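Local coordinates for protein beta-galactosidase (Bacillus circulans, PDB 4MAD) that probably hydrolyses terminal non-reducing beta-D-galactose residues in beta-D-galactosides, as a family 35 glycoside hydrolase with a (beta/alpha)8 barrel, at residues 225-228 and 229-233; 269-272 and 273-277; 400-403 and 404-408. One frame throughout, in Å; residues are numbered along the deposited sequence.

Contact 1 of 3, residues 225-228 and 229-233; sequences SRAE and SAFAQ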
ATOM      1  N   SER A 225     -11.168   9.099  17.538  1.00 16.31           N
ATOM      2  CA  SER A 225     -12.118   9.824  18.344  1.00 16.27           C
ATOM      3  C   SER A 225     -11.708   9.912  19.824  1.00 17.79           C
ATOM      4  O   SER A 225     -10.765   9.272  20.223  1.00 17.20           O
ATOM      5  CB  SER A 225     -13.507   9.246  18.182  1.00 22.28           C
ATOM      6  OG  SER A 225     -13.630   8.087  18.922  1.00 26.17           O
ATOM      7  N   ARG A 226     -12.450  10.665  20.629  1.00 15.87           N
ATOM      8  CA  ARG A 226     -12.176  10.761  22.065  1.00 19.37           C
ATOM      9  C   ARG A 226     -10.795  11.250  22.472  1.00 18.81           C
ATOM     10  O   ARG A 226     -10.076  10.613  23.156  1.00 18.61           O
ATOM     11  CB  ARG A 226     -12.558   9.465  22.784  1.00 18.84           C
ATOM     12  CG  ARG A 226     -13.898   8.982  22.371  1.00 25.28           C
ATOM     13  CD  ARG A 226     -14.671   8.201  23.327  1.00 36.81           C
ATOM     14  NE  ARG A 226     -14.281   8.367  24.710  1.00 46.29           N
ATOM     15  CZ  ARG A 226     -14.592   7.487  25.665  1.00 53.48           C
ATOM     16  NH1 ARG A 226     -15.329   6.410  25.384  1.00 42.32           N
ATOM     17  NH2 ARG A 226     -14.166   7.692  26.891  1.00 51.03           N
ATOM     18  N   ALA A 227     -10.478  12.423  22.002  1.00 17.55           N
ATOM     19  CA  ALA A 227      -9.214  13.070  22.217  1.00 18.92           C
ATOM     20  C   ALA A 227      -8.937  13.374  23.688  1.00 19.03           C
ATOM     21  O   ALA A 227      -7.848  13.253  24.142  1.00 20.01           O
ATOM     22  CB  ALA A 227      -9.157  14.304  21.397  1.00 16.34           C
ATOM     23  N   GLU A 228      -9.964  13.758  24.404  1.00 17.64           N
ATOM     24  CA  GLU A 228      -9.760  14.031  25.797  1.00 20.20           C
ATOM     25  C   GLU A 228      -9.277  12.778  26.526  1.00 20.21           C
ATOM     26  O   GLU A 228      -8.376  12.795  27.287  1.00 21.00           O
ATOM     27  CB  GLU A 228     -11.067  14.467  26.426  1.00 22.64           C
ATOM     28  CG  GLU A 228     -10.936  14.649  27.894  1.00 36.79           C
ATOM     29  CD  GLU A 228     -12.216  15.142  28.603  1.00 54.45           C
ATOM     30  OE1 GLU A 228     -13.213  15.524  27.961  1.00 57.50           O
ATOM     31  OE2 GLU A 228     -12.205  15.176  29.843  1.00 58.40           O
ATOM     32  N   SER A 229      -9.922  11.676  26.266  1.00 18.83           N
ATOM     33  CA  SER A 229      -9.520  10.435  26.851  1.00 19.62           C
ATOM     34  C   SER A 229      -8.123  10.011  26.405  1.00 19.02           C
ATOM     35  O   SER A 229      -7.321   9.534  27.159  1.00 16.75           O
ATOM     36  CB  SER A 229     -10.528   9.379  26.448  1.00 23.30           C
ATOM     37  OG  SER A 229      -9.965   8.161  26.561  1.00 28.55           O
ATOM     38  N   ALA A 230      -7.873  10.185  25.133  1.00 17.79           N
ATOM     39  CA  ALA A 230      -6.614   9.785  24.558  1.00 18.22           C
ATOM     40  C   ALA A 230      -5.451  10.573  25.114  1.00 18.86           C
ATOM     41  O   ALA A 230      -4.445  10.009  25.506  1.00 17.06           O
ATOM     42  CB  ALA A 230      -6.647   9.900  23.093  1.00 16.89           C
ATOM     43  N   PHE A 231      -5.613  11.873  25.167  1.00 18.42           N
ATOM     44  CA  PHE A 231      -4.581  12.716  25.769  1.00 18.33           C
ATOM     45  C   PHE A 231      -4.380  12.462  27.269  1.00 18.27           C
ATOM     46  O   PHE A 231      -3.303  12.541  27.779  1.00 18.88           O
ATOM     47  CB  PHE A 231      -4.815  14.166  25.456  1.00 19.67           C
ATOM     48  CG  PHE A 231      -4.551  14.541  24.032  1.00 20.91           C
ATOM     49  CD1 PHE A 231      -3.555  13.955  23.283  1.00 20.13           C
ATOM     50  CD2 PHE A 231      -5.288  15.525  23.453  1.00 16.72           C
ATOM     51  CE1 PHE A 231      -3.318  14.386  22.013  1.00 20.32           C
ATOM     52  CE2 PHE A 231      -5.049  15.929  22.207  1.00 23.20           C
ATOM     53  CZ  PHE A 231      -4.075  15.366  21.471  1.00 21.59           C
ATOM     54  N   ALA A 232      -5.465  12.132  27.948  1.00 20.60           N
ATOM     55  CA  ALA A 232      -5.383  11.814  29.346  1.00 20.29           C
ATOM     56  C   ALA A 232      -4.537  10.584  29.592  1.00 20.08           C
ATOM     57  O   ALA A 232      -3.750  10.584  30.471  1.00 20.98           O
ATOM     58  CB  ALA A 232      -6.702  11.641  29.906  1.00 19.53           C
ATOM     59  N   GLN A 233      -4.720   9.561  28.785  1.00 19.97           N
ATOM     60  CA  GLN A 233      -3.914   8.363  28.874  1.00 19.83           C
ATOM     61  C   GLN A 233      -2.473   8.654  28.624  1.00 19.00           C
ATOM     62  O   GLN A 233      -1.660   8.233  29.355  1.00 21.04           O
ATOM     63  CB  GLN A 233      -4.358   7.322  27.877  1.00 20.62           C
ATOM     64  CG  GLN A 233      -5.218   6.336  28.452  1.00 32.76           C
ATOM     65  CD  GLN A 233      -4.516   5.472  29.467  1.00 32.12           C
ATOM     66  OE1 GLN A 233      -3.432   5.735  29.897  1.00 45.52           O
ATOM     67  NE2 GLN A 233      -5.127   4.476  29.823  1.00 42.69           N
TER
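The carbonyl of R226 accepts the backbone N-H of A230, with R226 O 3.0 Å from A230 N and the donor in the carbonyl plane, and with that bond residues 225-228 pass from loop into the first turn of helix 227-237, which 229-233 carries on. R226 stands at the N-cap position, with a left-handed backbone conformation (phi 58°, psi 57°) just before the helix begins. The helix is the alpha part of a beta-alpha-beta unit of the (beta/alpha)8 barrel, running between strands 218-223 and 244-249. Two more i to i+4 bonds follow. F231 N to A227 O is shorter at 2.8 Å and nearly straight at the hydrogen. A232 N reaches E228 O at 3.1 Å.

Side chains sort by face. A227, A230 and F231 are buried; the CB of A227 approaches F231 at CE2, 4.5 Å away, a loose apolar touch. From nearby loops, P204 touches A230, L243 touches F231, and Q278 touches both A227 and F231. With CG set anti to its carbonyl carbon (chi1 -71°), F231 keeps its ring beside the preceding turn, where CG lies 3.5 Å from A227 O. R226 occupies the outer side. Its chain bends at chi3 and leads the guanidinium alongside S229, obliquely to the group's plane, with NH2 4.0 Å from S229 CB.

Contact 2 of 3, residues 269-272 and 273-277; sequences VETL and EEILK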
ATOM      1  N   VAL A 269     -15.048  17.484  12.386  1.00 16.94           N
ATOM      2  CA  VAL A 269     -14.885  18.768  13.083  1.00 17.61           C
ATOM      3  C   VAL A 269     -15.003  18.580  14.588  1.00 16.89           C
ATOM      4  O   VAL A 269     -14.279  19.129  15.348  1.00 17.28           O
ATOM      5  CB  VAL A 269     -15.883  19.799  12.584  1.00 18.29           C
ATOM      6  CG1 VAL A 269     -16.096  20.881  13.556  1.00 19.07           C
ATOM      7  CG2 VAL A 269     -15.517  20.307  11.276  1.00 20.68           C
ATOM      8  N   GLU A 270     -15.911  17.736  15.016  1.00 17.89           N
ATOM      9  CA  GLU A 270     -16.129  17.664  16.421  1.00 15.53           C
ATOM     10  C   GLU A 270     -14.879  17.169  17.133  1.00 18.35           C
ATOM     11  O   GLU A 270     -14.508  17.652  18.161  1.00 16.07           O
ATOM     12  CB  GLU A 270     -17.296  16.768  16.719  1.00 19.28           C
ATOM     13  CG  GLU A 270     -17.453  16.478  18.141  1.00 31.90           C
ATOM     14  CD  GLU A 270     -18.872  16.062  18.524  1.00 38.73           C
ATOM     15  OE1 GLU A 270     -19.650  15.771  17.668  1.00 36.06           O
ATOM     16  OE2 GLU A 270     -19.163  16.011  19.691  1.00 41.17           O
ATOM     17  N   THR A 271     -14.277  16.154  16.569  1.00 13.74           N
ATOM     18  CA  THR A 271     -13.042  15.634  17.122  1.00 14.37           C
ATOM     19  C   THR A 271     -11.841  16.553  16.979  1.00 14.88           C
ATOM     20  O   THR A 271     -11.041  16.613  17.830  1.00 16.92           O
ATOM     21  CB  THR A 271     -12.693  14.201  16.680  1.00 13.90           C
ATOM     22  OG1 THR A 271     -13.693  13.306  17.124  1.00 16.94           O
ATOM     23  CG2 THR A 271     -11.417  13.791  17.251  1.00 20.12           C
ATOM     24  N   LEU A 272     -11.763  17.256  15.871  1.00 14.78           N
ATOM     25  CA  LEU A 272     -10.680  18.159  15.637  1.00 14.86           C
ATOM     26  C   LEU A 272     -10.705  19.269  16.678  1.00 16.77           C
ATOM     27  O   LEU A 272      -9.725  19.620  17.205  1.00 15.47           O
ATOM     28  CB  LEU A 272     -10.792  18.765  14.249  1.00 14.22           C
ATOM     29  CG  LEU A 272      -9.834  19.894  13.902  1.00 17.17           C
ATOM     30  CD1 LEU A 272      -8.492  19.424  14.079  1.00 15.69           C
ATOM     31  CD2 LEU A 272     -10.018  20.356  12.554  1.00 14.75           C
ATOM     32  N   GLU A 273     -11.880  19.806  16.951  1.00 18.07           N
ATOM     33  CA  GLU A 273     -12.039  20.849  17.955  1.00 19.67           C
ATOM     34  C   GLU A 273     -11.607  20.326  19.306  1.00 19.70           C
ATOM     35  O   GLU A 273     -10.968  20.998  20.047  1.00 17.57           O
ATOM     36  CB  GLU A 273     -13.478  21.339  18.037  1.00 22.57           C
ATOM     37  CG  GLU A 273     -13.901  22.184  16.909  1.00 27.75           C
ATOM     38  CD  GLU A 273     -13.588  23.647  17.153  1.00 32.94           C
ATOM     39  OE1 GLU A 273     -12.928  23.942  18.136  1.00 33.37           O
ATOM     40  OE2 GLU A 273     -14.000  24.473  16.368  1.00 33.93           O
ATOM     41  N   GLU A 274     -11.932  19.073  19.581  1.00 18.56           N
ATOM     42  CA  GLU A 274     -11.575  18.474  20.841  1.00 18.70           C
ATOM     43  C   GLU A 274     -10.070  18.499  20.950  1.00 17.77           C
ATOM     44  O   GLU A 274      -9.551  18.704  21.976  1.00 18.52           O
ATOM     45  CB  GLU A 274     -12.104  17.043  20.941  1.00 20.55           C
ATOM     46  CG  GLU A 274     -12.406  16.566  22.304  1.00 28.07           C
ATOM     47  CD  GLU A 274     -12.715  15.047  22.397  1.00 34.40           C
ATOM     48  OE1 GLU A 274     -12.797  14.369  21.368  1.00 33.49           O
ATOM     49  OE2 GLU A 274     -12.850  14.571  23.518  1.00 28.24           O
ATOM     50  N   ILE A 275      -9.408  18.202  19.869  1.00 13.82           N
ATOM     51  CA  ILE A 275      -7.978  18.177  19.884  1.00 15.45           C
ATOM     52  C   ILE A 275      -7.408  19.563  20.083  1.00 15.09           C
ATOM     53  O   ILE A 275      -6.557  19.757  20.875  1.00 17.00           O
ATOM     54  CB  ILE A 275      -7.417  17.626  18.572  1.00 13.29           C
ATOM     55  CG1 ILE A 275      -7.749  16.148  18.456  1.00 15.11           C
ATOM     56  CG2 ILE A 275      -5.959  17.884  18.460  1.00 15.00           C
ATOM     57  CD1 ILE A 275      -7.342  15.502  17.188  1.00 14.64           C
ATOM     58  N   LEU A 276      -7.884  20.489  19.293  1.00 14.33           N
ATOM     59  CA  LEU A 276      -7.309  21.817  19.236  1.00 14.41           C
ATOM     60  C   LEU A 276      -7.483  22.603  20.552  1.00 15.66           C
ATOM     61  O   LEU A 276      -6.637  23.353  20.932  1.00 18.13           O
ATOM     62  CB  LEU A 276      -7.826  22.566  18.012  1.00 14.56           C
ATOM     63  CG  LEU A 276      -7.561  21.956  16.645  1.00 12.89           C
ATOM     64  CD1 LEU A 276      -8.205  22.755  15.561  1.00 16.63           C
ATOM     65  CD2 LEU A 276      -6.091  21.927  16.443  1.00 16.36           C
ATOM     66  N   LYS A 277      -8.625  22.411  21.179  1.00 15.39           N
ATOM     67  CA  LYS A 277      -9.006  23.114  22.404  1.00 17.80           C
ATOM     68  C   LYS A 277      -8.077  22.723  23.548  1.00 16.99           C
ATOM     69  O   LYS A 277      -7.950  23.405  24.477  1.00 18.69           O
ATOM     70  CB  LYS A 277     -10.461  22.864  22.764  1.00 16.58           C
ATOM     71  CG  LYS A 277     -11.490  23.578  21.885  1.00 17.87           C
ATOM     72  CD  LYS A 277     -12.755  23.889  22.667  1.00 28.86           C
ATOM     73  CE  LYS A 277     -13.852  24.540  21.863  1.00 29.88           C
ATOM     74  NZ  LYS A 277     -14.301  23.652  20.805  1.00 30.78           N
TER
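V269 O receives the N-H of E273 almost head-on, opening a run of four i to i+4 bonds across 269-272 and 273-277 that ends with L276 N on L272 O at 2.9 Å. One turn apart, L272 and L276 form the main apolar pair: their side chains cross obliquely, and CD1 of L272 meets CD1 of L276 at 3.7 Å. With CG anti to the backbone N (chi1 172°), L272 brings CD1 to L276, whereas L276 carries CG beside its own N, with CG 3.2 Å from the carbonyl oxygen of L272. Helix 265-276 is the helix of a beta-alpha-beta unit of the (beta/alpha)8 barrel, between strands 244-249 and 281-284, and V335 of helix 327-339 packs against both leucines. On another side, E273 bends at chi2, with its CG 4.2 Å from CG1 of V269. Its carboxylate gathers several partners: K277 NZ makes a salt bridge with OE1 at 3.0 Å, coming from well above the carboxylate plane, OE1 is also hydrogen-bonded to the Y339 hydroxyl, and K338 pairs with OE2. E274 extends toward helix 227-237, where OE2 is hydrogen-bonded to the backbone N of E228. CG2 of T271 comes within 4.4 Å of both OE1 of E274 and CD1 of I275.

Contact 3 of 3, residues 400-403 and 404-408; sequences TTIK and GAYGK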
ATOM      1  N   THR A 400       2.773 -29.489 -12.032  1.00 19.05           N
ATOM      2  CA  THR A 400       3.362 -30.793 -11.795  1.00 22.15           C
ATOM      3  C   THR A 400       2.551 -31.839 -12.504  1.00 23.53           C
ATOM      4  O   THR A 400       1.398 -31.636 -12.764  1.00 21.53           O
ATOM      5  CB  THR A 400       3.450 -31.157 -10.316  1.00 22.59           C
ATOM      6  OG1 THR A 400       4.336 -32.264 -10.109  1.00 22.85           O
ATOM      7  CG2 THR A 400       2.118 -31.494  -9.799  1.00 23.02           C
ATOM      8  N   THR A 401       3.186 -32.973 -12.773  1.00 21.56           N
ATOM      9  CA  THR A 401       2.524 -34.087 -13.380  1.00 21.74           C
ATOM     10  C   THR A 401       2.282 -35.223 -12.397  1.00 21.41           C
ATOM     11  O   THR A 401       3.152 -35.682 -11.775  1.00 25.83           O
ATOM     12  CB  THR A 401       3.292 -34.650 -14.592  1.00 26.62           C
ATOM     13  OG1 THR A 401       3.653 -33.604 -15.496  1.00 28.92           O
ATOM     14  CG2 THR A 401       2.444 -35.644 -15.320  1.00 24.68           C
ATOM     15  N   ILE A 402       1.066 -35.649 -12.292  1.00 21.21           N
ATOM     16  CA  ILE A 402       0.709 -36.765 -11.462  1.00 20.80           C
ATOM     17  C   ILE A 402       0.681 -38.034 -12.320  1.00 22.25           C
ATOM     18  O   ILE A 402       0.071 -38.089 -13.307  1.00 22.19           O
ATOM     19  CB  ILE A 402      -0.650 -36.576 -10.851  1.00 22.66           C
ATOM     20  CG1 ILE A 402      -0.693 -35.319  -9.989  1.00 24.91           C
ATOM     21  CG2 ILE A 402      -1.004 -37.710 -10.015  1.00 24.04           C
ATOM     22  CD1 ILE A 402      -1.989 -34.651 -10.002  1.00 28.07           C
ATOM     23  N   LYS A 403       1.364 -39.066 -11.890  1.00 21.61           N
ATOM     24  CA  LYS A 403       1.389 -40.273 -12.655  1.00 24.26           C
ATOM     25  C   LYS A 403       0.553 -41.374 -12.042  1.00 24.64           C
ATOM     26  O   LYS A 403       0.800 -41.790 -10.974  1.00 25.38           O
ATOM     27  CB  LYS A 403       2.790 -40.737 -12.804  1.00 25.97           C
ATOM     28  CG  LYS A 403       3.620 -39.617 -13.155  1.00 34.45           C
ATOM     29  CD  LYS A 403       4.505 -39.873 -14.237  1.00 42.98           C
ATOM     30  CE  LYS A 403       5.222 -38.617 -14.508  1.00 49.31           C
ATOM     31  NZ  LYS A 403       6.181 -38.880 -15.533  1.00 54.16           N
ATOM     32  N   GLY A 404      -0.389 -41.874 -12.801  1.00 25.30           N
ATOM     33  CA  GLY A 404      -1.297 -42.878 -12.360  1.00 26.14           C
ATOM     34  C   GLY A 404      -2.674 -42.342 -12.210  1.00 29.19           C
ATOM     35  O   GLY A 404      -2.855 -41.194 -11.964  1.00 28.24           O
ATOM     36  N   ALA A 405      -3.648 -43.218 -12.368  1.00 27.14           N
ATOM     37  CA  ALA A 405      -5.012 -42.836 -12.271  1.00 28.08           C
ATOM     38  C   ALA A 405      -5.416 -42.999 -10.827  1.00 29.86           C
ATOM     39  O   ALA A 405      -5.728 -44.069 -10.391  1.00 30.66           O
ATOM     40  CB  ALA A 405      -5.835 -43.692 -13.124  1.00 31.62           C
ATOM     41  N   TYR A 406      -5.387 -41.906 -10.089  1.00 25.00           N
ATOM     42  CA  TYR A 406      -5.769 -41.890  -8.698  1.00 26.11           C
ATOM     43  C   TYR A 406      -7.267 -41.987  -8.453  1.00 26.35           C
ATOM     44  O   TYR A 406      -7.676 -42.294  -7.381  1.00 28.76           O
ATOM     45  CB  TYR A 406      -5.231 -40.656  -8.002  1.00 25.63           C
ATOM     46  CG  TYR A 406      -3.751 -40.586  -7.764  1.00 21.42           C
ATOM     47  CD1 TYR A 406      -3.257 -39.943  -6.679  1.00 16.96           C
ATOM     48  CD2 TYR A 406      -2.863 -41.185  -8.586  1.00 21.33           C
ATOM     49  CE1 TYR A 406      -1.950 -39.858  -6.448  1.00 20.18           C
ATOM     50  CE2 TYR A 406      -1.540 -41.127  -8.339  1.00 22.18           C
ATOM     51  CZ  TYR A 406      -1.078 -40.459  -7.268  1.00 20.95           C
ATOM     52  OH  TYR A 406       0.241 -40.328  -6.992  1.00 20.72           O
ATOM     53  N   GLY A 407      -8.072 -41.661  -9.434  1.00 25.61           N
ATOM     54  CA  GLY A 407      -9.489 -41.569  -9.193  1.00 24.66           C
ATOM     55  C   GLY A 407      -9.928 -40.329  -8.421  1.00 24.38           C
ATOM     56  O   GLY A 407      -9.328 -39.325  -8.488  1.00 24.32           O
ATOM     57  N   LYS A 408     -11.026 -40.415  -7.727  1.00 23.53           N
ATOM     58  CA  LYS A 408     -11.512 -39.274  -7.027  1.00 25.78           C
ATOM     59  C   LYS A 408     -10.628 -39.000  -5.823  1.00 26.93           C
ATOM     60  O   LYS A 408     -10.402 -39.886  -5.019  1.00 26.41           O
ATOM     61  CB  LYS A 408     -12.916 -39.576  -6.582  1.00 28.50           C
ATOM     62  CG  LYS A 408     -13.465 -38.684  -5.566  1.00 33.79           C
ATOM     63  CD  LYS A 408     -14.757 -39.208  -5.099  1.00 44.79           C
ATOM     64  CE  LYS A 408     -15.831 -38.271  -5.446  1.00 48.27           C
ATOM     65  NZ  LYS A 408     -16.288 -38.490  -6.824  1.00 51.10           N
TER
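I402 and Y406 make a local CH-pi contact round the turn that follows strand 395-403, far from the annotated sites and within the first all-beta domain. The methyl CG2 of I402 lies over one face of the Y406 ring, 4.0 Å from its centroid and 19° off the ring normal, offset toward the rim on the side of CE2 and CZ. With chi1 at -60°, CG2 of I402 stands anti to the backbone N, and it is this branch, not CG1, that meets the ring. At the ring's edge, near its plane, K403 O approaches Y406 CE2 at 3.6 Å; the tyrosine is thus met by a methyl over its face and a carbonyl at its rim. The turn carries the chain from a six-stranded antiparallel sheet into strand 409-417 of a different, four-stranded one. Y406 and G407 together face L445 as a classic beta bulge. L480 of strand 473-480 packs on both I402 and Y406, and the tyrosine OH is hydrogen-bonded to Q483. An alanine in place of Y406 removes the whole ring, which would probably uncover the I402 methyl and leave Q483 without its hydroxyl mate. The backbone angles of G404 suit a residue without a side chain, since a CB there would lie 2.4 Å from K403 O.

Contacts 1 and 2 are neighbours in the helical layer around the barrel, their centres about 11 Å apart, and E274 joins them directly: its OE2, 3.1 Å from E228 N, probably accepts that backbone N-H, and its OE1 that of A227, more weakly, so that a carboxylate of one helix meets the first turn of the other. A227 CB also packs on I275 CG1 at 3.7 Å. Both contacts come within about 10 to 11 Å of the predicted catalytic side chains: those of F231 and I275 are about 11 Å and 10 Å from that of E247, the predicted nucleophile, and A230 is about 11 Å from E171, the predicted proton donor. Contact 3 belongs to a separate beta domain, its centre about 62 Å from that of contact 1 and about 66 Å from that of contact 2.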